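Local coordinates for protein hydrolase, haloacid dehalogenase-like family (Porphyromonas gingivalis, PDB 2I6X) that probably acts as a hydrolase of the haloacid dehalogenase (HAD) superfamily, with a helical cap set against a Rossmann-like core and a substrate not yet established, at residues 61-66 with 114-119; 82-87 with 118-123; 23-28 with 35-40. All coordinates share one frame; numbering follows the deposited sequence. Where two conformers were deposited one is given.

Interaction 1: residues 61-66 with 114-119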
ATOM      1  N   GLU A  61       7.707 -10.118  16.320  1.00 64.96           N
ATOM      2  CA  GLU A  61       6.583 -10.395  17.206  1.00 64.79           C
ATOM      3  C   GLU A  61       5.413 -11.107  16.509  1.00 64.51           C
ATOM      4  O   GLU A  61       4.846 -12.053  17.063  1.00 64.86           O
ATOM      5  CB  GLU A  61       6.102  -9.109  17.889  1.00 64.59           C
ATOM      6  CG  GLU A  61       7.048  -8.579  18.961  1.00 64.53           C
ATOM      7  CD  GLU A  61       6.558  -7.274  19.563  1.00 65.85           C
ATOM      8  OE1 GLU A  61       6.145  -6.373  18.794  1.00 67.05           O
ATOM      9  OE2 GLU A  61       6.579  -7.146  20.807  1.00 65.50           O
ATOM     10  N   PHE A  62       5.079 -10.665  15.296  1.00 63.88           N
ATOM     11  CA  PHE A  62       4.009 -11.265  14.494  1.00 63.44           C
ATOM     12  C   PHE A  62       4.306 -12.722  14.118  1.00 64.49           C
ATOM     13  O   PHE A  62       3.417 -13.583  14.149  1.00 65.08           O
ATOM     14  CB  PHE A  62       3.770 -10.407  13.246  1.00 62.41           C
ATOM     15  CG  PHE A  62       3.081 -11.126  12.112  1.00 60.92           C
ATOM     16  CD1 PHE A  62       1.678 -11.163  12.037  1.00 57.43           C
ATOM     17  CD2 PHE A  62       3.840 -11.722  11.079  1.00 58.79           C
ATOM     18  CE1 PHE A  62       1.024 -11.805  10.957  1.00 58.46           C
ATOM     19  CE2 PHE A  62       3.207 -12.385   9.986  1.00 58.11           C
ATOM     20  CZ  PHE A  62       1.793 -12.414   9.913  1.00 59.26           C
ATOM     21  N   ARG A  63       5.556 -12.996  13.780  1.00 64.49           N
ATOM     22  CA  ARG A  63       5.935 -14.320  13.357  1.00 65.55           C
ATOM     23  C   ARG A  63       5.975 -15.293  14.537  1.00 65.45           C
ATOM     24  O   ARG A  63       5.555 -16.448  14.417  1.00 65.39           O
ATOM     25  CB  ARG A  63       7.277 -14.256  12.631  1.00 65.79           C
ATOM     26  CG  ARG A  63       7.641 -15.514  11.889  1.00 68.00           C
ATOM     27  CD  ARG A  63       8.779 -15.274  10.911  1.00 69.34           C
ATOM     28  NE  ARG A  63       9.624 -14.135  11.274  1.00 70.13           N
ATOM     29  CZ  ARG A  63      10.657 -14.199  12.105  1.00 69.89           C
ATOM     30  NH1 ARG A  63      10.957 -15.356  12.678  1.00 69.49           N
ATOM     31  NH2 ARG A  63      11.364 -13.104  12.387  1.00 68.89           N
ATOM     32  N   THR A  64       6.468 -14.808  15.674  1.00 65.47           N
ATOM     33  CA  THR A  64       6.447 -15.556  16.911  1.00 64.99           C
ATOM     34  C   THR A  64       5.009 -15.953  17.244  1.00 64.98           C
ATOM     35  O   THR A  64       4.728 -17.124  17.522  1.00 64.86           O
ATOM     36  CB  THR A  64       7.061 -14.734  18.077  1.00 65.28           C
ATOM     37  OG1 THR A  64       8.424 -14.421  17.771  1.00 65.82           O
ATOM     38  CG2 THR A  64       7.022 -15.527  19.404  1.00 64.93           C
ATOM     39  N   GLU A  65       4.096 -14.983  17.211  1.00 64.69           N
ATOM     40  CA  GLU A  65       2.698 -15.279  17.510  1.00 64.74           C
ATOM     41  C   GLU A  65       2.041 -16.184  16.469  1.00 64.01           C
ATOM     42  O   GLU A  65       1.227 -17.032  16.826  1.00 64.10           O
ATOM     43  CB  GLU A  65       1.877 -13.999  17.725  1.00 65.24           C
ATOM     44  CG  GLU A  65       2.321 -13.179  18.909  1.00 67.13           C
ATOM     45  CD  GLU A  65       2.418 -14.017  20.158  1.00 71.10           C
ATOM     46  OE1 GLU A  65       3.551 -14.413  20.529  1.00 71.96           O
ATOM     47  OE2 GLU A  65       1.355 -14.306  20.751  1.00 72.83           O
ATOM     48  N   LEU A  66       2.402 -16.005  15.203  1.00 63.23           N
ATOM     49  CA  LEU A  66       1.841 -16.807  14.111  1.00 63.31           C
ATOM     50  C   LEU A  66       2.296 -18.260  14.231  1.00 62.73           C
ATOM     51  O   LEU A  66       1.512 -19.180  13.997  1.00 62.94           O
ATOM     52  CB  LEU A  66       2.264 -16.260  12.737  1.00 62.97           C
ATOM     53  CG  LEU A  66       1.284 -16.202  11.547  1.00 64.08           C
ATOM     54  CD1 LEU A  66       2.039 -16.243  10.216  1.00 64.68           C
ATOM     55  CD2 LEU A  66       0.175 -17.247  11.538  1.00 64.09           C
ATOM     56  N   ASN A 114       3.171  -3.964   5.070  1.00 63.23           N
ATOM     57  CA  ASN A 114       3.835  -4.655   6.135  1.00 62.22           C
ATOM     58  C   ASN A 114       5.336  -4.501   5.892  1.00 61.86           C
ATOM     59  O   ASN A 114       5.724  -4.084   4.815  1.00 62.21           O
ATOM     60  CB  ASN A 114       3.378  -6.094   6.123  1.00 61.87           C
ATOM     61  CG  ASN A 114       3.634  -6.757   4.806  1.00 63.27           C
ATOM     62  OD1 ASN A 114       4.786  -7.098   4.474  1.00 64.67           O
ATOM     63  ND2 ASN A 114       2.582  -6.942   4.028  1.00 63.52           N
ATOM     64  N   PRO A 115       6.180  -4.782   6.908  1.00 61.53           N
ATOM     65  CA  PRO A 115       7.651  -4.713   6.764  1.00 61.33           C
ATOM     66  C   PRO A 115       8.283  -5.529   5.622  1.00 61.08           C
ATOM     67  O   PRO A 115       9.337  -5.128   5.122  1.00 61.50           O
ATOM     68  CB  PRO A 115       8.161  -5.257   8.101  1.00 60.29           C
ATOM     69  CG  PRO A 115       7.079  -5.051   9.015  1.00 61.28           C
ATOM     70  CD  PRO A 115       5.788  -5.135   8.276  1.00 60.39           C
ATOM     71  N   TYR A 116       7.677  -6.666   5.259  1.00 60.66           N
ATOM     72  CA  TYR A 116       8.189  -7.544   4.202  1.00 60.18           C
ATOM     73  C   TYR A 116       8.107  -6.839   2.852  1.00 61.25           C
ATOM     74  O   TYR A 116       9.094  -6.779   2.119  1.00 61.66           O
ATOM     75  CB  TYR A 116       7.411  -8.864   4.122  1.00 58.36           C
ATOM     76  CG  TYR A 116       7.332  -9.644   5.411  1.00 56.87           C
ATOM     77  CD1 TYR A 116       8.408 -10.422   5.851  1.00 54.53           C
ATOM     78  CD2 TYR A 116       6.175  -9.607   6.202  1.00 54.90           C
ATOM     79  CE1 TYR A 116       8.329 -11.134   7.042  1.00 53.07           C
ATOM     80  CE2 TYR A 116       6.096 -10.319   7.383  1.00 53.44           C
ATOM     81  CZ  TYR A 116       7.167 -11.077   7.799  1.00 53.83           C
ATOM     82  OH  TYR A 116       7.070 -11.780   8.971  1.00 53.61           O
ATOM     83  N   VAL A 117       6.935  -6.303   2.529  1.00 62.18           N
ATOM     84  CA  VAL A 117       6.751  -5.616   1.259  1.00 63.54           C
ATOM     85  C   VAL A 117       7.673  -4.396   1.209  1.00 63.93           C
ATOM     86  O   VAL A 117       8.287  -4.107   0.191  1.00 63.69           O
ATOM     87  CB  VAL A 117       5.253  -5.255   1.012  1.00 63.87           C
ATOM     88  CG1 VAL A 117       5.080  -4.374  -0.233  1.00 63.48           C
ATOM     89  CG2 VAL A 117       4.452  -6.535   0.834  1.00 64.31           C
ATOM     90  N   LEU A 118       7.796  -3.718   2.341  1.00 64.90           N
ATOM     91  CA  LEU A 118       8.691  -2.586   2.458  1.00 65.55           C
ATOM     92  C   LEU A 118      10.159  -2.965   2.277  1.00 65.90           C
ATOM     93  O   LEU A 118      10.895  -2.217   1.629  1.00 67.04           O
ATOM     94  CB  LEU A 118       8.475  -1.868   3.783  1.00 65.51           C
ATOM     95  CG  LEU A 118       7.301  -0.898   3.825  1.00 67.14           C
ATOM     96  CD1 LEU A 118       7.308  -0.175   5.179  1.00 68.70           C
ATOM     97  CD2 LEU A 118       7.367   0.092   2.643  1.00 67.91           C
ATOM     98  N   ASP A 119      10.582  -4.105   2.831  1.00 65.36           N
ATOM     99  CA  ASP A 119      11.907  -4.620   2.553  1.00 65.43           C
ATOM    100  C   ASP A 119      12.103  -4.808   1.029  1.00 64.90           C
ATOM    101  O   ASP A 119      13.157  -4.447   0.484  1.00 64.87           O
ATOM    102  CB  ASP A 119      12.194  -5.915   3.342  1.00 65.88           C
ATOM    103  CG  ASP A 119      12.410  -5.673   4.875  1.00 69.77           C
ATOM    104  OD1 ASP A 119      12.435  -4.502   5.344  1.00 72.62           O
ATOM    105  OD2 ASP A 119      12.541  -6.671   5.641  1.00 72.16           O
TER
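Tyr116 bridges to Phe62 and Arg63 with the outer part of its side chain, and Asn114 before it fixes the start of the helix that carries it. Asn114 sits at the N-cap of helix 115-121. Its OD1 accepts from Val117 N at 3.0 Å, with an N-H...acceptor angle of 163°; the bond is nearly straight at the donor, although the donor stands above the carbonyl plane. The same OD1 also lies in the plane of the Tyr116 ring, at its edge. Pro115 opens the helix, and its carbonyl O receives Asp119 N at 2.8 Å, a regular helical bond.

Tyr116 then carries the contact. Its CG is anti to the carbonyl carbon (chi1 -55°), a setting that sends the ring toward helix 59-70. The hydroxyl arrives at the edge of the Phe62 ring, near its plane, with OH 3.9 Å from Phe62 CD2. In return Phe62 CE2 meets the edge of the tyrosine ring, 4.4 Å from Tyr116 CE2, so neither face is used between the two. Arg63 flanks the hydroxyl loosely: its NE is 4.2 Å from Tyr116 OH, and the guanidinium and ring planes are 71° apart, which excludes a stack. The stronger partner of Arg63 is Glu59, a salt bridge, and the same carboxylate takes a weak hydrogen bond from Tyr116 OH. Phe62 also meets Phe49 of helix 48-54 edge-to-face.

With about 100 Å² buried in all, this is a slender contact between helix 59-70 and the helix that follows core strand 106-111, consistent with the cap-to-core interface of capped HAD-fold proteins.

Interaction 2: residues 82-87 with 118-123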
ATOM      1  N   ALA A  82       5.563 -16.159   1.321  1.00 66.04           N
ATOM      2  CA  ALA A  82       4.107 -16.282   1.223  1.00 66.50           C
ATOM      3  C   ALA A  82       3.409 -14.937   1.017  1.00 66.58           C
ATOM      4  O   ALA A  82       2.497 -14.827   0.189  1.00 67.13           O
ATOM      5  CB  ALA A  82       3.546 -16.993   2.450  1.00 66.48           C
ATOM      6  N   LEU A  83       3.814 -13.917   1.769  1.00 66.13           N
ATOM      7  CA  LEU A  83       3.231 -12.603   1.590  1.00 66.53           C
ATOM      8  C   LEU A  83       3.521 -12.077   0.182  1.00 67.07           C
ATOM      9  O   LEU A  83       2.661 -11.489  -0.477  1.00 67.44           O
ATOM     10  CB  LEU A  83       3.723 -11.634   2.666  1.00 66.39           C
ATOM     11  CG  LEU A  83       2.762 -11.037   3.722  1.00 68.19           C
ATOM     12  CD1 LEU A  83       1.243 -11.300   3.557  1.00 64.97           C
ATOM     13  CD2 LEU A  83       3.238 -11.350   5.120  1.00 66.51           C
ATOM     14  N   LEU A  84       4.725 -12.308  -0.312  1.00 67.27           N
ATOM     15  CA  LEU A  84       5.029 -11.822  -1.647  1.00 67.84           C
ATOM     16  C   LEU A  84       4.253 -12.530  -2.787  1.00 67.26           C
ATOM     17  O   LEU A  84       4.304 -12.072  -3.922  1.00 66.67           O
ATOM     18  CB  LEU A  84       6.536 -11.818  -1.896  1.00 68.09           C
ATOM     19  CG  LEU A  84       7.070 -10.401  -1.717  1.00 69.46           C
ATOM     20  CD1 LEU A  84       7.111  -9.896  -0.266  1.00 69.71           C
ATOM     21  CD2 LEU A  84       8.434 -10.490  -2.270  1.00 74.29           C
ATOM     22  N   GLY A  85       3.533 -13.613  -2.467  1.00 66.32           N
ATOM     23  CA  GLY A  85       2.613 -14.239  -3.407  1.00 65.83           C
ATOM     24  C   GLY A  85       1.489 -13.305  -3.833  1.00 65.87           C
ATOM     25  O   GLY A  85       0.908 -13.487  -4.896  1.00 65.58           O
ATOM     26  N   PHE A  86       1.167 -12.338  -2.971  1.00 65.89           N
ATOM     27  CA  PHE A  86       0.226 -11.261  -3.264  1.00 66.88           C
ATOM     28  C   PHE A  86       0.605 -10.417  -4.484  1.00 66.88           C
ATOM     29  O   PHE A  86      -0.289  -9.921  -5.177  1.00 66.66           O
ATOM     30  CB  PHE A  86       0.119 -10.302  -2.060  1.00 66.94           C
ATOM     31  CG  PHE A  86      -1.124 -10.476  -1.229  1.00 67.31           C
ATOM     32  CD1 PHE A  86      -2.340  -9.971  -1.661  1.00 69.06           C
ATOM     33  CD2 PHE A  86      -1.068 -11.123   0.012  1.00 69.63           C
ATOM     34  CE1 PHE A  86      -3.501 -10.090  -0.862  1.00 70.14           C
ATOM     35  CE2 PHE A  86      -2.228 -11.275   0.816  1.00 68.76           C
ATOM     36  CZ  PHE A  86      -3.441 -10.757   0.376  1.00 69.27           C
ATOM     37  N   LEU A  87       1.909 -10.250  -4.740  1.00 66.84           N
ATOM     38  CA  LEU A  87       2.357  -9.246  -5.709  1.00 67.58           C
ATOM     39  C   LEU A  87       2.449  -9.818  -7.124  1.00 67.90           C
ATOM     40  O   LEU A  87       3.475 -10.378  -7.518  1.00 68.49           O
ATOM     41  CB  LEU A  87       3.670  -8.564  -5.274  1.00 67.50           C
ATOM     42  CG  LEU A  87       3.975  -8.109  -3.835  1.00 67.87           C
ATOM     43  CD1 LEU A  87       5.104  -7.080  -3.874  1.00 67.87           C
ATOM     44  CD2 LEU A  87       2.781  -7.538  -3.032  1.00 68.62           C
ATOM     45  N   LEU A 118       7.796  -3.718   2.341  1.00 64.90           N
ATOM     46  CA  LEU A 118       8.691  -2.586   2.458  1.00 65.55           C
ATOM     47  C   LEU A 118      10.159  -2.965   2.277  1.00 65.90           C
ATOM     48  O   LEU A 118      10.895  -2.217   1.629  1.00 67.04           O
ATOM     49  CB  LEU A 118       8.475  -1.868   3.783  1.00 65.51           C
ATOM     50  CG  LEU A 118       7.301  -0.898   3.825  1.00 67.14           C
ATOM     51  CD1 LEU A 118       7.308  -0.175   5.179  1.00 68.70           C
ATOM     52  CD2 LEU A 118       7.367   0.092   2.643  1.00 67.91           C
ATOM     53  N   ASP A 119      10.582  -4.105   2.831  1.00 65.36           N
ATOM     54  CA  ASP A 119      11.907  -4.620   2.553  1.00 65.43           C
ATOM     55  C   ASP A 119      12.103  -4.808   1.029  1.00 64.90           C
ATOM     56  O   ASP A 119      13.157  -4.447   0.484  1.00 64.87           O
ATOM     57  CB  ASP A 119      12.194  -5.915   3.342  1.00 65.88           C
ATOM     58  CG  ASP A 119      12.410  -5.673   4.875  1.00 69.77           C
ATOM     59  OD1 ASP A 119      12.435  -4.502   5.344  1.00 72.62           O
ATOM     60  OD2 ASP A 119      12.541  -6.671   5.641  1.00 72.16           O
ATOM     61  N   LEU A 120      11.101  -5.349   0.339  1.00 64.21           N
ATOM     62  CA  LEU A 120      11.202  -5.534  -1.111  1.00 64.20           C
ATOM     63  C   LEU A 120      11.262  -4.191  -1.841  1.00 64.53           C
ATOM     64  O   LEU A 120      12.117  -3.967  -2.706  1.00 64.21           O
ATOM     65  CB  LEU A 120      10.049  -6.387  -1.677  1.00 63.93           C
ATOM     66  CG  LEU A 120       9.998  -6.354  -3.229  1.00 63.77           C
ATOM     67  CD1 LEU A 120      11.270  -6.878  -3.887  1.00 57.59           C
ATOM     68  CD2 LEU A 120       8.760  -7.025  -3.806  1.00 63.87           C
ATOM     69  N   ALA A 121      10.342  -3.312  -1.474  1.00 64.96           N
ATOM     70  CA  ALA A 121      10.197  -1.996  -2.088  1.00 66.06           C
ATOM     71  C   ALA A 121      11.412  -1.086  -1.931  1.00 66.64           C
ATOM     72  O   ALA A 121      11.630  -0.217  -2.759  1.00 66.55           O
ATOM     73  CB  ALA A 121       8.935  -1.302  -1.563  1.00 64.95           C
HETATM   74  N   MSE A 122      12.191  -1.290  -0.878  0.50 67.19           N
HETATM   75  CA  MSE A 122      13.353  -0.446  -0.640  0.50 68.16           C
HETATM   76  C   MSE A 122      14.655  -1.124  -1.065  0.50 67.92           C
HETATM   77  O   MSE A 122      15.740  -0.667  -0.705  0.50 68.48           O
HETATM   78  CB  MSE A 122      13.391   0.011   0.826  0.50 68.77           C
HETATM   79  CG  MSE A 122      12.142   0.790   1.261  0.50 72.02           C
HETATM   80 SE   MSE A 122      11.900   2.475   0.267  0.50 81.43          SE
HETATM   81  CE  MSE A 122      13.316   3.489   1.179  0.50 78.71           C
ATOM     82  N   SER A 123      14.539  -2.209  -1.835  1.00 67.69           N
ATOM     83  CA  SER A 123      15.690  -2.880  -2.409  1.00 66.83           C
ATOM     84  C   SER A 123      15.880  -2.501  -3.887  1.00 66.80           C
ATOM     85  O   SER A 123      14.998  -1.887  -4.490  1.00 66.51           O
ATOM     86  CB  SER A 123      15.584  -4.400  -2.227  1.00 66.48           C
ATOM     87  OG  SER A 123      14.690  -4.970  -3.153  1.00 64.60           O
TER
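Leu84 and Leu87 both meet Leu120, both through its CD2 methyl. The apolar contacts are two: Leu84 CD2 to Leu120 CD2 at 3.8 Å, and Leu87 CD1 to Leu120 CD2 at 3.7 Å. The pair of leucine methyls, Leu84 CD2 and Leu87 CD1, are 5.0 Å apart, close enough for Leu120 CD2 to touch both. The approaches differ: Leu87 and Leu120 extend toward each other tip to tip, whereas Leu84 comes in at a slant. With CG anti to the backbone N (chi1 169°), Leu120 directs its CD2 at the two leucines.

The hydrogen bonds lie within each segment and set where the leucines stand. On one side, Leu87 N donates to Leu84 O at 3.1 Å, an i+3 to i bond closing a turn of four residues that brings both side chains to the same side as the chain passes from helix 76-83 into strand 87-90. Ala82 O accepts from Gly85 N in the same way, at 3.1 Å, and takes a second bond from Ser24 OG of helix 21-30, tying this turn to the rest of the cap. On the other side, Leu120 O is gripped twice, by Ser123 N at 3.1 Å and by Ser123 OG at 2.8 Å. The hydroxyl donor is tilted 19° from the carbonyl plane. These bonds finish helix 115-121 just where Leu120 projects, and Ser123 OG is further bonded with Arg125 N.

The contact across the segments is therefore purely van der Waals, about 108 Å² among partly exposed leucines. Lacking directional bonds or paired charges, such a junction probably constrains orientation less than directional bonds would, and its chemistry is compatible with small shifts of cap against core.

Interaction 3: residues 23-28 with 35-40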
ATOM      1  N   GLU A  23      -3.099 -16.576  -4.474  1.00 64.85           N
ATOM      2  CA  GLU A  23      -1.743 -17.089  -4.546  1.00 64.88           C
ATOM      3  C   GLU A  23      -1.053 -17.013  -3.190  1.00 65.35           C
ATOM      4  O   GLU A  23      -0.457 -18.007  -2.723  1.00 65.96           O
ATOM      5  CB  GLU A  23      -0.946 -16.343  -5.621  1.00 65.21           C
ATOM      6  CG  GLU A  23       0.536 -16.701  -5.680  1.00 64.93           C
ATOM      7  CD  GLU A  23       0.782 -18.181  -5.920  1.00 67.48           C
ATOM      8  OE1 GLU A  23       1.863 -18.650  -5.503  1.00 68.89           O
ATOM      9  OE2 GLU A  23      -0.097 -18.873  -6.509  1.00 67.07           O
ATOM     10  N   SER A  24      -1.142 -15.855  -2.542  1.00 65.26           N
ATOM     11  CA  SER A  24      -0.685 -15.762  -1.159  1.00 65.46           C
ATOM     12  C   SER A  24      -1.434 -16.739  -0.235  1.00 65.43           C
ATOM     13  O   SER A  24      -0.811 -17.343   0.628  1.00 65.87           O
ATOM     14  CB  SER A  24      -0.772 -14.340  -0.638  1.00 65.52           C
ATOM     15  OG  SER A  24      -0.111 -14.222   0.612  1.00 66.79           O
ATOM     16  N   ILE A  25      -2.749 -16.920  -0.419  1.00 65.54           N
ATOM     17  CA  ILE A  25      -3.484 -17.928   0.366  1.00 65.44           C
ATOM     18  C   ILE A  25      -2.878 -19.335   0.147  1.00 65.40           C
ATOM     19  O   ILE A  25      -2.737 -20.101   1.104  1.00 65.17           O
ATOM     20  CB  ILE A  25      -5.014 -17.964   0.069  1.00 65.36           C
ATOM     21  CG1 ILE A  25      -5.701 -16.605   0.302  1.00 67.08           C
ATOM     22  CG2 ILE A  25      -5.709 -19.066   0.864  1.00 64.49           C
ATOM     23  CD1 ILE A  25      -5.581 -16.010   1.694  1.00 69.36           C
ATOM     24  N   ARG A  26      -2.530 -19.650  -1.104  0.50 65.36           N
ATOM     25  CA  ARG A  26      -1.916 -20.935  -1.480  0.50 65.30           C
ATOM     26  C   ARG A  26      -0.581 -21.158  -0.750  0.50 64.66           C
ATOM     27  O   ARG A  26      -0.360 -22.226  -0.174  0.50 64.62           O
ATOM     28  CB  ARG A  26      -1.721 -21.003  -3.006  0.50 65.11           C
ATOM     29  CG  ARG A  26      -1.350 -22.368  -3.574  0.50 65.68           C
ATOM     30  CD  ARG A  26      -0.637 -22.239  -4.935  0.50 66.04           C
ATOM     31  NE  ARG A  26       0.735 -21.711  -4.822  0.50 67.23           N
ATOM     32  CZ  ARG A  26       1.574 -21.539  -5.846  0.50 67.81           C
ATOM     33  NH1 ARG A  26       2.790 -21.053  -5.640  0.50 68.25           N
ATOM     34  NH2 ARG A  26       1.201 -21.844  -7.087  0.50 67.67           N
ATOM     35  N   ARG A  27       0.284 -20.144  -0.764  1.00 64.15           N
ATOM     36  CA  ARG A  27       1.600 -20.227  -0.127  1.00 63.43           C
ATOM     37  C   ARG A  27       1.497 -20.350   1.407  1.00 63.61           C
ATOM     38  O   ARG A  27       2.185 -21.187   2.032  1.00 63.50           O
ATOM     39  CB  ARG A  27       2.479 -19.040  -0.547  1.00 63.55           C
ATOM     40  CG  ARG A  27       2.801 -18.983  -2.039  1.00 62.52           C
ATOM     41  CD  ARG A  27       3.757 -17.837  -2.355  1.00 62.61           C
ATOM     42  NE  ARG A  27       3.928 -17.663  -3.793  1.00 61.95           N
ATOM     43  CZ  ARG A  27       4.869 -16.912  -4.382  1.00 63.04           C
ATOM     44  NH1 ARG A  27       5.771 -16.226  -3.665  1.00 60.31           N
ATOM     45  NH2 ARG A  27       4.915 -16.859  -5.713  1.00 59.82           N
ATOM     46  N   PHE A  28       0.593 -19.566   2.005  1.00 62.98           N
ATOM     47  CA  PHE A  28       0.330 -19.680   3.446  1.00 62.16           C
ATOM     48  C   PHE A  28      -0.150 -21.059   3.890  1.00 62.42           C
ATOM     49  O   PHE A  28       0.292 -21.568   4.919  1.00 63.06           O
ATOM     50  CB  PHE A  28      -0.604 -18.583   3.941  1.00 60.94           C
ATOM     51  CG  PHE A  28       0.105 -17.317   4.293  1.00 59.26           C
ATOM     52  CD1 PHE A  28       1.056 -17.302   5.313  1.00 57.76           C
ATOM     53  CD2 PHE A  28      -0.163 -16.130   3.594  1.00 59.08           C
ATOM     54  CE1 PHE A  28       1.730 -16.117   5.641  1.00 58.42           C
ATOM     55  CE2 PHE A  28       0.499 -14.928   3.903  1.00 56.15           C
ATOM     56  CZ  PHE A  28       1.445 -14.919   4.935  1.00 58.42           C
ATOM     57  N   ASP A  35      -5.896 -21.673   8.509  1.00 62.38           N
ATOM     58  CA  ASP A  35      -7.044 -20.790   8.651  1.00 63.09           C
ATOM     59  C   ASP A  35      -6.711 -19.409   8.062  1.00 62.67           C
ATOM     60  O   ASP A  35      -7.291 -18.398   8.456  1.00 62.28           O
ATOM     61  CB  ASP A  35      -7.449 -20.683  10.125  1.00 62.99           C
ATOM     62  CG  ASP A  35      -8.213 -21.895  10.606  1.00 66.33           C
ATOM     63  OD1 ASP A  35      -9.355 -22.129  10.140  1.00 68.35           O
ATOM     64  OD2 ASP A  35      -7.680 -22.620  11.477  1.00 69.97           O
ATOM     65  N   ILE A  36      -5.774 -19.385   7.115  1.00 62.53           N
ATOM     66  CA  ILE A  36      -5.287 -18.130   6.527  1.00 62.43           C
ATOM     67  C   ILE A  36      -6.369 -17.266   5.880  1.00 63.18           C
ATOM     68  O   ILE A  36      -6.341 -16.042   6.008  1.00 62.89           O
ATOM     69  CB  ILE A  36      -4.106 -18.330   5.513  1.00 62.22           C
ATOM     70  CG1 ILE A  36      -3.596 -16.969   5.013  1.00 60.83           C
ATOM     71  CG2 ILE A  36      -4.478 -19.269   4.354  1.00 60.82           C
ATOM     72  CD1 ILE A  36      -2.875 -16.137   6.094  1.00 57.90           C
ATOM     73  N   GLU A  37      -7.296 -17.908   5.179  1.00 64.08           N
ATOM     74  CA  GLU A  37      -8.295 -17.198   4.402  1.00 65.45           C
ATOM     75  C   GLU A  37      -9.168 -16.332   5.316  1.00 66.05           C
ATOM     76  O   GLU A  37      -9.468 -15.179   4.999  1.00 65.76           O
ATOM     77  CB  GLU A  37      -9.119 -18.198   3.600  1.00 65.71           C
ATOM     78  CG  GLU A  37     -10.134 -17.585   2.660  1.00 67.56           C
ATOM     79  CD  GLU A  37     -10.368 -18.439   1.425  1.00 69.58           C
ATOM     80  OE1 GLU A  37     -11.433 -18.256   0.784  1.00 69.26           O
ATOM     81  OE2 GLU A  37      -9.490 -19.285   1.100  1.00 69.67           O
ATOM     82  N   GLU A  38      -9.534 -16.872   6.469  1.00 67.15           N
ATOM     83  CA  GLU A  38     -10.281 -16.080   7.429  1.00 68.82           C
ATOM     84  C   GLU A  38      -9.396 -15.065   8.173  1.00 69.34           C
ATOM     85  O   GLU A  38      -9.872 -13.990   8.548  1.00 69.47           O
ATOM     86  CB  GLU A  38     -11.130 -16.963   8.370  1.00 69.08           C
ATOM     87  CG  GLU A  38     -10.675 -17.040   9.829  1.00 69.95           C
ATOM     88  CD  GLU A  38     -11.056 -18.354  10.473  1.00 71.33           C
ATOM     89  OE1 GLU A  38     -12.000 -18.380  11.299  1.00 70.46           O
ATOM     90  OE2 GLU A  38     -10.410 -19.368  10.132  1.00 71.58           O
HETATM   91  N   MSE A  39      -8.123 -15.414   8.380  0.50 70.02           N
HETATM   92  CA  MSE A  39      -7.157 -14.508   9.016  0.50 71.03           C
HETATM   93  C   MSE A  39      -6.936 -13.258   8.165  0.50 70.96           C
HETATM   94  O   MSE A  39      -6.737 -12.167   8.701  0.50 71.05           O
HETATM   95  CB  MSE A  39      -5.815 -15.206   9.300  0.50 70.87           C
HETATM   96  CG  MSE A  39      -5.798 -16.102  10.558  0.50 71.85           C
HETATM   97 SE   MSE A  39      -4.035 -16.259  11.457  0.50 73.16          SE
HETATM   98  CE  MSE A  39      -2.974 -16.820   9.944  0.50 73.79           C
ATOM     99  N   LEU A  40      -6.990 -13.435   6.843  1.00 71.06           N
ATOM    100  CA  LEU A  40      -6.809 -12.362   5.855  1.00 71.93           C
ATOM    101  C   LEU A  40      -8.105 -11.667   5.380  1.00 73.10           C
ATOM    102  O   LEU A  40      -8.047 -10.837   4.473  1.00 74.09           O
ATOM    103  CB  LEU A  40      -6.048 -12.898   4.630  1.00 71.78           C
ATOM    104  CG  LEU A  40      -4.566 -12.552   4.434  1.00 72.56           C
ATOM    105  CD1 LEU A  40      -3.847 -12.287   5.739  1.00 72.61           C
ATOM    106  CD2 LEU A  40      -3.796 -13.593   3.614  1.00 71.62           C
TER
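Ile36 wedges between Ile25 and Phe28, meeting Phe28 mainly with its CG1-CD1 branch and Ile25 mainly with CG2. Its CD1 lies over one face of the Phe28 ring, 3.9 Å from the centroid and 24° off the ring normal, a CH-pi contact displaced toward the rim. Its CG1 presses on the stem of the same residue, 3.6 Å from Phe28 CB. The other branch turns to the isoleucine, with Ile36 CG2 3.7 Å from Ile25 CG2. This division follows from chi1 of -176°, which holds CG1 anti to the backbone N and leaves CG2 between N and the carbonyl carbon. Ile25 also splits its branches: CD1 slides past Leu40, 3.6 Å from Leu40 CD2, while CG2 borders the exposed Glu37, whose OE2 lies 3.8 Å away.

Farther out, the helical bond from Leu40 N to Ile36 O, 2.8 Å, keeps those two side chains on one face. Phe49 of helix 48-54 backs both of them, and Phe28 packs also on Leu83. Along helix 21-30, Arg27 NE makes a salt bridge to Glu23 OE1 at 2.9 Å, using the anti lone pair of the carboxylate, while Arg27 NH1 reaches Asp81 O.

A one-turn helix is thus folded back against helix 21-30 through a largely apolar contact burying 282 Å² summed over both sides, consistent with the helical cap of HAD hydrolases.

How the interactions relate
Along the chain, interaction 3 is completed first; 61-66 and 82-87 follow, and both find their partners later on helix 115-121. Interactions 1 and 2 therefore share one core helix, including Leu118 and Asp119, with centres 11 Å apart, and Tyr116 packs on Leu83 between them. Interaction 3 lies inside the helical cap, its centre 15 Å from interaction 1 and 16 Å from interaction 2. It reaches the first through Leu66 and Met39, the second through the packing of Phe86 on Ser24. Packing within the cap is thus continuous with two modest footholds on the core helix after strand 106-111, consistent with a cap seated against a Rossmann-like core.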